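Local coordinates for SusD family protein (Bacteroides uniformis, PDB 7KV1) that probably binds beta-glucans at the cell surface of a gut bacterium, as a SusD-like surface glycan-binding protein, at residues A233-A238 with G255-L260; R407-L412 with N435-R440; N414-S419 with G428-W433. All coordinates share one frame; numbering follows the deposited sequence.

Contact 1: A233-A238 with G255-L260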
loop_
_atom_site.group_PDB
_atom_site.type_symbol
_atom_site.label_atom_id
_atom_site.label_comp_id
_atom_site.label_asym_id
_atom_site.label_seq_id
_atom_site.Cartn_x
_atom_site.Cartn_y
_atom_site.Cartn_z
ATOM N N ALA A 233 -3.792 -13.182 -0.949
ATOM C CA ALA A 233 -4.027 -13.391 -2.394
ATOM C C ALA A 233 -5.388 -12.814 -2.793
ATOM O O ALA A 233 -5.493 -12.125 -3.849
ATOM C CB ALA A 233 -3.933 -14.869 -2.739
ATOM N N TYR A 234 -6.422 -13.135 -2.020
ATOM C CA TYR A 234 -7.787 -12.578 -2.220
ATOM C C TYR A 234 -7.758 -11.032 -2.230
ATOM O O TYR A 234 -8.448 -10.411 -3.027
ATOM C CB TYR A 234 -8.742 -13.087 -1.131
ATOM C CG TYR A 234 -9.067 -14.558 -1.169
ATOM C CD1 TYR A 234 -8.738 -15.367 -2.247
ATOM C CD2 TYR A 234 -9.807 -15.127 -0.149
ATOM C CE1 TYR A 234 -9.046 -16.720 -2.257
ATOM C CE2 TYR A 234 -10.151 -16.470 -0.162
ATOM C CZ TYR A 234 -9.773 -17.272 -1.224
ATOM O OH TYR A 234 -10.134 -18.593 -1.229
ATOM N N MET A 235 -6.997 -10.418 -1.332
ATOM C CA MET A 235 -6.922 -8.942 -1.192
ATOM C C MET A 235 -6.173 -8.361 -2.397
ATOM O O MET A 235 -6.574 -7.322 -2.905
ATOM C CB MET A 235 -6.274 -8.570 0.146
ATOM C CG MET A 235 -7.155 -8.989 1.342
ATOM S SD MET A 235 -8.813 -8.193 1.342
ATOM C CE MET A 235 -8.421 -6.490 1.729
ATOM N N VAL A 236 -5.132 -9.021 -2.868
ATOM C CA VAL A 236 -4.414 -8.555 -4.091
ATOM C C VAL A 236 -5.383 -8.661 -5.274
ATOM O O VAL A 236 -5.475 -7.723 -6.111
ATOM C CB VAL A 236 -3.124 -9.354 -4.338
ATOM C CG1 VAL A 236 -2.511 -8.938 -5.671
ATOM C CG2 VAL A 236 -2.119 -9.163 -3.212
ATOM N N TYR A 237 -6.116 -9.771 -5.335
ATOM C CA TYR A 237 -7.064 -10.044 -6.443
ATOM C C TYR A 237 -8.074 -8.886 -6.491
ATOM O O TYR A 237 -8.244 -8.300 -7.549
ATOM C CB TYR A 237 -7.731 -11.411 -6.284
ATOM C CG TYR A 237 -8.613 -11.799 -7.439
ATOM C CD1 TYR A 237 -8.068 -12.413 -8.552
ATOM C CD2 TYR A 237 -9.964 -11.516 -7.457
ATOM C CE1 TYR A 237 -8.840 -12.780 -9.630
ATOM C CE2 TYR A 237 -10.753 -11.879 -8.524
ATOM C CZ TYR A 237 -10.200 -12.557 -9.594
ATOM O OH TYR A 237 -10.956 -12.915 -10.665
ATOM N N ALA A 238 -8.716 -8.586 -5.358
ATOM C CA ALA A 238 -9.728 -7.525 -5.237
ATOM C C ALA A 238 -9.080 -6.204 -5.635
ATOM O O ALA A 238 -9.658 -5.483 -6.427
ATOM C CB ALA A 238 -10.285 -7.474 -3.842
ATOM N N GLY A 255 -16.955 -12.702 -4.156
ATOM C CA GLY A 255 -16.926 -14.074 -3.610
ATOM C C GLY A 255 -15.744 -14.259 -2.682
ATOM O O GLY A 255 -15.941 -14.746 -1.553
ATOM N N TYR A 256 -14.555 -13.815 -3.072
ATOM C CA TYR A 256 -13.339 -13.995 -2.240
ATOM C C TYR A 256 -13.453 -13.166 -0.967
ATOM O O TYR A 256 -13.083 -13.675 0.100
ATOM C CB TYR A 256 -12.072 -13.659 -3.014
ATOM C CG TYR A 256 -11.760 -14.580 -4.170
ATOM C CD1 TYR A 256 -12.005 -15.939 -4.089
ATOM C CD2 TYR A 256 -11.208 -14.106 -5.346
ATOM C CE1 TYR A 256 -11.733 -16.800 -5.137
ATOM C CE2 TYR A 256 -10.884 -14.963 -6.389
ATOM C CZ TYR A 256 -11.145 -16.318 -6.289
ATOM O OH TYR A 256 -10.862 -17.191 -7.317
ATOM N N MET A 257 -13.931 -11.923 -1.080
ATOM C CA MET A 257 -14.158 -11.055 0.100
ATOM C C MET A 257 -15.168 -11.734 1.044
ATOM O O MET A 257 -14.866 -11.796 2.245
ATOM C CB MET A 257 -14.620 -9.654 -0.294
ATOM C CG MET A 257 -13.624 -8.931 -1.168
ATOM S SD MET A 257 -12.026 -8.632 -0.423
ATOM C CE MET A 257 -11.075 -10.061 -0.946
ATOM N N LYS A 258 -16.278 -12.273 0.530
ATOM C CA LYS A 258 -17.305 -12.969 1.362
ATOM C C LYS A 258 -16.748 -14.234 2.014
ATOM O O LYS A 258 -17.196 -14.530 3.122
ATOM C CB LYS A 258 -18.553 -13.277 0.538
ATOM C CG LYS A 258 -19.391 -12.033 0.315
ATOM C CD LYS A 258 -20.424 -12.164 -0.764
ATOM C CE LYS A 258 -21.639 -12.963 -0.364
ATOM N NZ LYS A 258 -22.609 -12.865 -1.478
ATOM N N GLU A 259 -15.791 -14.938 1.401
ATOM C CA GLU A 259 -15.126 -16.064 2.106
ATOM C C GLU A 259 -14.430 -15.525 3.360
ATOM O O GLU A 259 -14.423 -16.229 4.347
ATOM C CB GLU A 259 -14.041 -16.762 1.286
ATOM C CG GLU A 259 -14.547 -17.413 0.027
ATOM C CD GLU A 259 -13.448 -18.177 -0.707
ATOM O OE1 GLU A 259 -12.642 -18.865 -0.039
ATOM O OE2 GLU A 259 -13.398 -18.055 -1.949
ATOM N N LEU A 260 -13.768 -14.365 3.299
ATOM C CA LEU A 260 -13.046 -13.846 4.486
ATOM C C LEU A 260 -14.078 -13.371 5.515
ATOM O O LEU A 260 -13.860 -13.597 6.703
ATOM C CB LEU A 260 -12.107 -12.706 4.067
ATOM C CG LEU A 260 -10.975 -13.122 3.134
ATOM C CD1 LEU A 260 -10.088 -11.937 2.827
ATOM C CD2 LEU A 260 -10.195 -14.298 3.705
#
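The rings of Y234 and Y256 form an offset stack, with centroids 4.5 Å apart and planes within 7° of parallel. CB of Y256 lies over the Y234 ring, 3.9 Å from its centroid, and adds a CH-pi contact. Y256 then turns an edge onto the face of Y237, in a T-shaped pair with centroids 5.1 Å apart. The three tyrosines form one aromatic cluster. The Y237 hydroxyl is hydrogen-bonded to E197.

Packing is also close beside M257. Its chain starts out pointing away but bends at chi2 and again at chi3 (93°), which brings CE of M257 back to 3.4 Å from O of Y234. SD of M257 meets SD of M235 at 3.7 Å. CD2 of L260 closes the edge of the Y234 ring, 4.0 Å from CD2 of Y234.

The solvent side is sparser. There Y234 OH donates to OE1 of the exposed E259, at 2.8 Å, from the syn side but tilted out of the carboxylate plane. A leucine in place of Y234 would probably leave Y256 without its stacking face and E259 without its donor.

The helices 230-244 and 250-262 run roughly antiparallel here, at 145°, as expected in a TPR-like helical fold. Helix 185-201 packs against Y237 and Y256, and helix 408-420 against M235 and M257.

Contact 2: R407-L412 with N435-R440. With NCO (cobalt hexammine(III)), chain C.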
loop_
_atom_site.group_PDB
_atom_site.type_symbol
_atom_site.label_atom_id
_atom_site.label_comp_id
_atom_site.label_asym_id
_atom_site.label_seq_id
_atom_site.Cartn_x
_atom_site.Cartn_y
_atom_site.Cartn_z
ATOM N N ARG A 407 -5.784 -4.952 5.859
ATOM C CA ARG A 407 -6.611 -5.125 7.079
ATOM C C ARG A 407 -8.018 -5.607 6.686
ATOM O O ARG A 407 -8.529 -5.240 5.626
ATOM C CB ARG A 407 -6.736 -3.795 7.829
ATOM C CG ARG A 407 -5.398 -3.225 8.253
ATOM C CD ARG A 407 -5.603 -2.142 9.262
ATOM N NE ARG A 407 -5.952 -0.827 8.769
ATOM C CZ ARG A 407 -7.114 -0.198 8.967
ATOM N NH1 ARG A 407 -8.136 -0.813 9.532
ATOM N NH2 ARG A 407 -7.249 1.063 8.572
ATOM N N TYR A 408 -8.673 -6.312 7.579
ATOM C CA TYR A 408 -10.055 -6.794 7.364
ATOM C C TYR A 408 -11.034 -5.608 7.196
ATOM O O TYR A 408 -12.090 -5.853 6.590
ATOM C CB TYR A 408 -10.429 -7.752 8.496
ATOM C CG TYR A 408 -11.824 -8.315 8.463
ATOM C CD1 TYR A 408 -12.195 -9.280 7.535
ATOM C CD2 TYR A 408 -12.777 -7.881 9.362
ATOM C CE1 TYR A 408 -13.477 -9.805 7.529
ATOM C CE2 TYR A 408 -14.056 -8.417 9.387
ATOM C CZ TYR A 408 -14.413 -9.359 8.449
ATOM O OH TYR A 408 -15.670 -9.876 8.458
ATOM N N ALA A 409 -10.733 -4.389 7.669
ATOM C CA ALA A 409 -11.562 -3.194 7.353
ATOM C C ALA A 409 -11.662 -3.041 5.827
ATOM O O ALA A 409 -12.763 -2.797 5.302
ATOM C CB ALA A 409 -11.042 -1.934 8.014
ATOM N N GLU A 410 -10.558 -3.285 5.118
ATOM C CA GLU A 410 -10.516 -3.186 3.647
ATOM C C GLU A 410 -11.292 -4.342 2.992
ATOM O O GLU A 410 -11.931 -4.120 1.949
ATOM C CB GLU A 410 -9.062 -3.064 3.181
ATOM C CG GLU A 410 -8.971 -2.671 1.743
ATOM C CD GLU A 410 -7.596 -2.464 1.144
ATOM O OE1 GLU A 410 -6.568 -2.703 1.823
ATOM O OE2 GLU A 410 -7.578 -1.954 0.011
ATOM N N THR A 411 -11.268 -5.542 3.572
ATOM C CA THR A 411 -12.147 -6.665 3.141
ATOM C C THR A 411 -13.605 -6.185 3.139
ATOM O O THR A 411 -14.291 -6.356 2.110
ATOM C CB THR A 411 -11.937 -7.904 4.019
ATOM O OG1 THR A 411 -10.534 -8.162 4.184
ATOM C CG2 THR A 411 -12.661 -9.099 3.446
ATOM N N LEU A 412 -14.067 -5.569 4.233
ATOM C CA LEU A 412 -15.496 -5.187 4.377
ATOM C C LEU A 412 -15.807 -4.098 3.350
ATOM O O LEU A 412 -16.832 -4.224 2.651
ATOM C CB LEU A 412 -15.777 -4.724 5.814
ATOM C CG LEU A 412 -15.765 -5.820 6.884
ATOM C CD1 LEU A 412 -15.658 -5.196 8.262
ATOM C CD2 LEU A 412 -17.005 -6.721 6.817
ATOM N N ASN A 435 -21.299 -0.629 7.805
ATOM C CA ASN A 435 -21.711 -0.145 9.151
ATOM C C ASN A 435 -20.851 -0.796 10.245
ATOM O O ASN A 435 -20.675 -0.149 11.296
ATOM C CB ASN A 435 -23.212 -0.309 9.398
ATOM C CG ASN A 435 -24.022 0.752 8.688
ATOM O OD1 ASN A 435 -23.451 1.751 8.252
ATOM N ND2 ASN A 435 -25.339 0.552 8.569
ATOM N N GLU A 436 -20.332 -2.005 10.027
ATOM C CA GLU A 436 -19.388 -2.678 10.977
ATOM C C GLU A 436 -18.122 -1.813 11.132
ATOM O O GLU A 436 -17.639 -1.665 12.260
ATOM C CB GLU A 436 -19.068 -4.067 10.426
ATOM C CG GLU A 436 -18.519 -5.109 11.373
ATOM C CD GLU A 436 -18.732 -6.536 10.848
ATOM O OE1 GLU A 436 -19.851 -6.776 10.252
ATOM O OE2 GLU A 436 -17.777 -7.426 10.974
ATOM N N VAL A 437 -17.616 -1.270 10.024
ATOM C CA VAL A 437 -16.471 -0.313 10.003
ATOM C C VAL A 437 -16.891 0.991 10.694
ATOM O O VAL A 437 -16.126 1.455 11.543
ATOM C CB VAL A 437 -15.945 -0.074 8.573
ATOM C CG1 VAL A 437 -14.818 0.940 8.529
ATOM C CG2 VAL A 437 -15.484 -1.367 7.909
ATOM N N ARG A 438 -18.023 1.588 10.343
ATOM C CA ARG A 438 -18.468 2.874 10.959
ATOM C C ARG A 438 -18.653 2.682 12.464
ATOM O O ARG A 438 -18.160 3.511 13.227
ATOM C CB ARG A 438 -19.769 3.337 10.322
ATOM C CG ARG A 438 -19.594 3.833 8.899
ATOM C CD ARG A 438 -20.806 4.552 8.352
ATOM N NE ARG A 438 -21.195 5.741 9.090
ATOM C CZ ARG A 438 -20.711 6.968 8.897
ATOM N NH1 ARG A 438 -19.739 7.207 8.017
ATOM N NH2 ARG A 438 -21.199 7.956 9.624
ATOM N N THR A 439 -19.304 1.597 12.881
ATOM C CA THR A 439 -19.580 1.316 14.316
ATOM C C THR A 439 -18.258 1.182 15.080
ATOM O O THR A 439 -18.168 1.705 16.197
ATOM C CB THR A 439 -20.437 0.056 14.498
ATOM O OG1 THR A 439 -21.636 0.331 13.802
ATOM C CG2 THR A 439 -20.790 -0.229 15.942
ATOM N N ARG A 440 -17.252 0.492 14.523
ATOM C CA ARG A 440 -15.943 0.307 15.213
ATOM C C ARG A 440 -15.339 1.700 15.444
ATOM O O ARG A 440 -14.679 1.963 16.492
ATOM C CB ARG A 440 -15.054 -0.664 14.415
ATOM C CG ARG A 440 -13.767 -1.075 15.118
ATOM C CD ARG A 440 -12.654 -0.053 14.850
ATOM N NE ARG A 440 -12.149 -0.107 13.466
ATOM C CZ ARG A 440 -11.282 -1.026 13.021
ATOM N NH1 ARG A 440 -10.838 -1.974 13.833
ATOM N NH2 ARG A 440 -10.880 -1.013 11.754
HETATM CO CO NCO C . -16.828 -12.803 11.331
HETATM N N1 NCO C . -15.548 -13.975 12.340
HETATM N N2 NCO C . -18.117 -11.783 10.198
HETATM N N3 NCO C . -18.223 -12.847 12.854
HETATM N N4 NCO C . -17.623 -14.421 10.536
HETATM N N5 NCO C . -15.486 -12.715 9.796
HETATM N N6 NCO C . -16.066 -11.167 12.138
#
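The Y408 ring has OE2 of E436 at its edge, 4.1 Å from Y408 OH, while CG of L412 lies over one face. The R407 guanidinium meets NH2 of R440 at its edge, 3.5 Å from R407 NH1. The two guanidinium planes are 49° apart. This close pair is bridged by acids: E285 and E461 each form salt bridges to both arginines, which probably offsets their like charges.

The Y408 hydroxyl accepts a hydrogen bond from N5 of cobalt hexammine(III), at 3.1 Å from OH. Backbone oxygens of I261, S263 and F266 also bind the complex. The E436 carboxylate is near this trivalent cation, so attraction between them is likely.

The apolar part is small: CD1 of L412 touches CG2 of V437 at 3.8 Å. The A409 methyl lies beside the R440 guanidinium, with CB of A409 3.9 Å from NH2 of R440.

Helices 408-420 and 429-440 run at 137° here. I261 of helix 250-262 packs on Y408 and L412, and E461 of helix 451-461 on A409 and V437. R407 ends strand 403-407, which pairs antiparallel with strand 286-290.

Contact 3: N414-S419 with G428-W433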
loop_
_atom_site.group_PDB
_atom_site.type_symbol
_atom_site.label_atom_id
_atom_site.label_comp_id
_atom_site.label_asym_id
_atom_site.label_seq_id
_atom_site.Cartn_x
_atom_site.Cartn_y
_atom_site.Cartn_z
ATOM N N ASN A 414 -14.136 -3.341 0.549
ATOM C CA ASN A 414 -14.029 -3.963 -0.785
ATOM C C ASN A 414 -15.369 -4.636 -1.097
ATOM O O ASN A 414 -15.922 -4.424 -2.170
ATOM C CB ASN A 414 -12.915 -5.016 -0.854
ATOM C CG ASN A 414 -11.507 -4.470 -0.993
ATOM O OD1 ASN A 414 -11.313 -3.271 -1.167
ATOM N ND2 ASN A 414 -10.523 -5.351 -0.883
ATOM N N ALA A 415 -15.829 -5.484 -0.201
ATOM C CA ALA A 415 -17.086 -6.256 -0.376
ATOM C C ALA A 415 -18.270 -5.294 -0.562
ATOM O O ALA A 415 -19.099 -5.499 -1.477
ATOM C CB ALA A 415 -17.264 -7.130 0.809
ATOM N N ALA A 416 -18.374 -4.259 0.259
ATOM C CA ALA A 416 -19.532 -3.337 0.159
ATOM C C ALA A 416 -19.533 -2.710 -1.230
ATOM O O ALA A 416 -20.572 -2.703 -1.897
ATOM C CB ALA A 416 -19.509 -2.315 1.257
ATOM N N GLU A 417 -18.383 -2.268 -1.711
ATOM C CA GLU A 417 -18.322 -1.611 -3.024
ATOM C C GLU A 417 -18.655 -2.635 -4.110
ATOM O O GLU A 417 -19.406 -2.284 -5.023
ATOM C CB GLU A 417 -16.948 -0.975 -3.255
ATOM C CG GLU A 417 -16.754 -0.456 -4.658
ATOM C CD GLU A 417 -15.429 0.248 -4.901
ATOM O OE1 GLU A 417 -14.712 0.610 -3.898
ATOM O OE2 GLU A 417 -15.091 0.373 -6.088
ATOM N N LEU A 418 -18.076 -3.836 -4.047
ATOM C CA LEU A 418 -18.226 -4.822 -5.129
ATOM C C LEU A 418 -19.698 -5.267 -5.188
ATOM O O LEU A 418 -20.235 -5.446 -6.321
ATOM C CB LEU A 418 -17.248 -5.982 -4.909
ATOM C CG LEU A 418 -15.771 -5.682 -5.175
ATOM C CD1 LEU A 418 -14.895 -6.747 -4.564
ATOM C CD2 LEU A 418 -15.477 -5.553 -6.661
ATOM N N SER A 419 -20.356 -5.382 -4.032
ATOM C CA SER A 419 -21.790 -5.730 -3.960
ATOM C C SER A 419 -22.564 -4.626 -4.681
ATOM O O SER A 419 -23.344 -4.934 -5.631
ATOM C CB SER A 419 -22.232 -5.911 -2.529
ATOM O OG SER A 419 -23.634 -5.988 -2.426
ATOM N N GLY A 428 -28.702 -4.011 1.930
ATOM C CA GLY A 428 -28.345 -5.433 2.084
ATOM C C GLY A 428 -26.989 -5.632 2.748
ATOM O O GLY A 428 -26.625 -4.872 3.689
ATOM N N GLU A 429 -26.238 -6.624 2.265
ATOM C CA GLU A 429 -24.919 -6.986 2.824
ATOM C C GLU A 429 -23.977 -5.766 2.782
ATOM O O GLU A 429 -23.255 -5.545 3.727
ATOM C CB GLU A 429 -24.304 -8.085 1.974
ATOM C CG GLU A 429 -25.069 -9.372 2.020
ATOM C CD GLU A 429 -24.346 -10.408 1.183
ATOM O OE1 GLU A 429 -24.107 -10.143 -0.029
ATOM O OE2 GLU A 429 -23.929 -11.414 1.784
ATOM N N ALA A 430 -24.059 -4.930 1.755
ATOM C CA ALA A 430 -23.163 -3.743 1.654
ATOM C C ALA A 430 -23.330 -2.840 2.881
ATOM O O ALA A 430 -22.308 -2.382 3.447
ATOM C CB ALA A 430 -23.455 -3.031 0.384
ATOM N N LYS A 431 -24.568 -2.651 3.348
ATOM C CA LYS A 431 -24.863 -1.804 4.530
ATOM C C LYS A 431 -24.341 -2.484 5.792
ATOM O O LYS A 431 -23.746 -1.788 6.618
ATOM C CB LYS A 431 -26.370 -1.537 4.626
ATOM C CG LYS A 431 -26.857 -0.910 5.918
ATOM C CD LYS A 431 -28.382 -0.736 5.914
ATOM C CE LYS A 431 -28.964 -0.423 7.273
ATOM N NZ LYS A 431 -30.407 -0.103 7.132
ATOM N N THR A 432 -24.584 -3.784 5.972
ATOM C CA THR A 432 -24.046 -4.531 7.141
ATOM C C THR A 432 -22.521 -4.310 7.264
ATOM O O THR A 432 -22.030 -3.954 8.351
ATOM C CB THR A 432 -24.356 -6.017 7.016
ATOM O OG1 THR A 432 -25.775 -6.112 6.898
ATOM C CG2 THR A 432 -23.831 -6.799 8.204
ATOM N N TRP A 433 -21.804 -4.550 6.175
ATOM C CA TRP A 433 -20.317 -4.484 6.125
ATOM C C TRP A 433 -19.800 -3.065 6.365
ATOM O O TRP A 433 -18.926 -2.901 7.262
ATOM C CB TRP A 433 -19.839 -5.029 4.786
ATOM C CG TRP A 433 -20.263 -6.444 4.601
ATOM C CD1 TRP A 433 -20.445 -7.369 5.575
ATOM C CD2 TRP A 433 -20.489 -7.111 3.354
ATOM N NE1 TRP A 433 -20.800 -8.567 5.015
ATOM C CE2 TRP A 433 -20.852 -8.441 3.661
ATOM C CE3 TRP A 433 -20.427 -6.721 2.014
ATOM C CZ2 TRP A 433 -21.136 -9.383 2.678
ATOM C CZ3 TRP A 433 -20.722 -7.645 1.035
ATOM C CH2 TRP A 433 -21.085 -8.954 1.373
HETATM O O HOH W 1 -25.596 -5.269 -0.627
#
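The methyl of A415 meets the benzo part of the W433 indole obliquely, with CB of A415 3.4 Å from CE3 of W433. Backbone of the same helix meets the ring at its edge, where N of A416 is 3.7 Å from CE3 of W433. One turn further on, CB of S419 lies 4.2 Å from CZ3 of W433.

A416 and A430 form the other half of the contact. CA of A416 and CA of A430 are 3.9 Å apart. Each methyl rests against the backbone of the opposite helix: CB of A416 is 3.6 Å from O of A430, and CB of A430 is 3.7 Å from O of A416. The small methyls allow the backbones to come this close.

A second shell packs around these groups. W433 has CG anti to its carbonyl carbon (chi1 -60°). This lays the indole back along its own helix, with O of E429 over one face. I261 and K258 of helix 250-262 also pack on the indole. V454 of helix 451-461 backs A416, and V449 backs A430.

One water joins the two helices. The water oxygen accepts from N of A430 at 2.9 Å and is also hydrogen-bonded to OG of S419. G428 is the N-cap of helix 429-440, so A430 lies in the first turn. There an amide has no carbonyl of its own helix to bond, and the water takes that role.

The two helices form an antiparallel hairpin, at 159° with axes 8.3 Å apart. Its chemistry is mostly apolar, and the small alanines are consistent with the close spacing. The direct contact therefore rests on close fit, while the bridging water supplies the polar link and satisfies a buried helix-start amide.

How the contacts relate
Contacts 2 and 3 share helices 408-420 and 429-440 and are successive levels of one hairpin, with centres about 10 Å apart. They meet where CD2 of L412 is 3.7 Å from CD1 of W433. Contact 1 joins two helices earlier in the chain, 230-244 and 250-262, and lies about 15 Å from contact 2 and 13 Å from contact 3, between centres. SD of M235 touches OG1 of T411 at 3.3 Å, and K258 makes a long, weak ion pair with E429. Y408 of contact 2 binds cobalt hexammine(III) directly. L260 of contact 1 belongs to its pocket, though the L260 side chain is about 7 Å from cobalt hexammine(III). The W433 side chain of contact 3 is similarly distant.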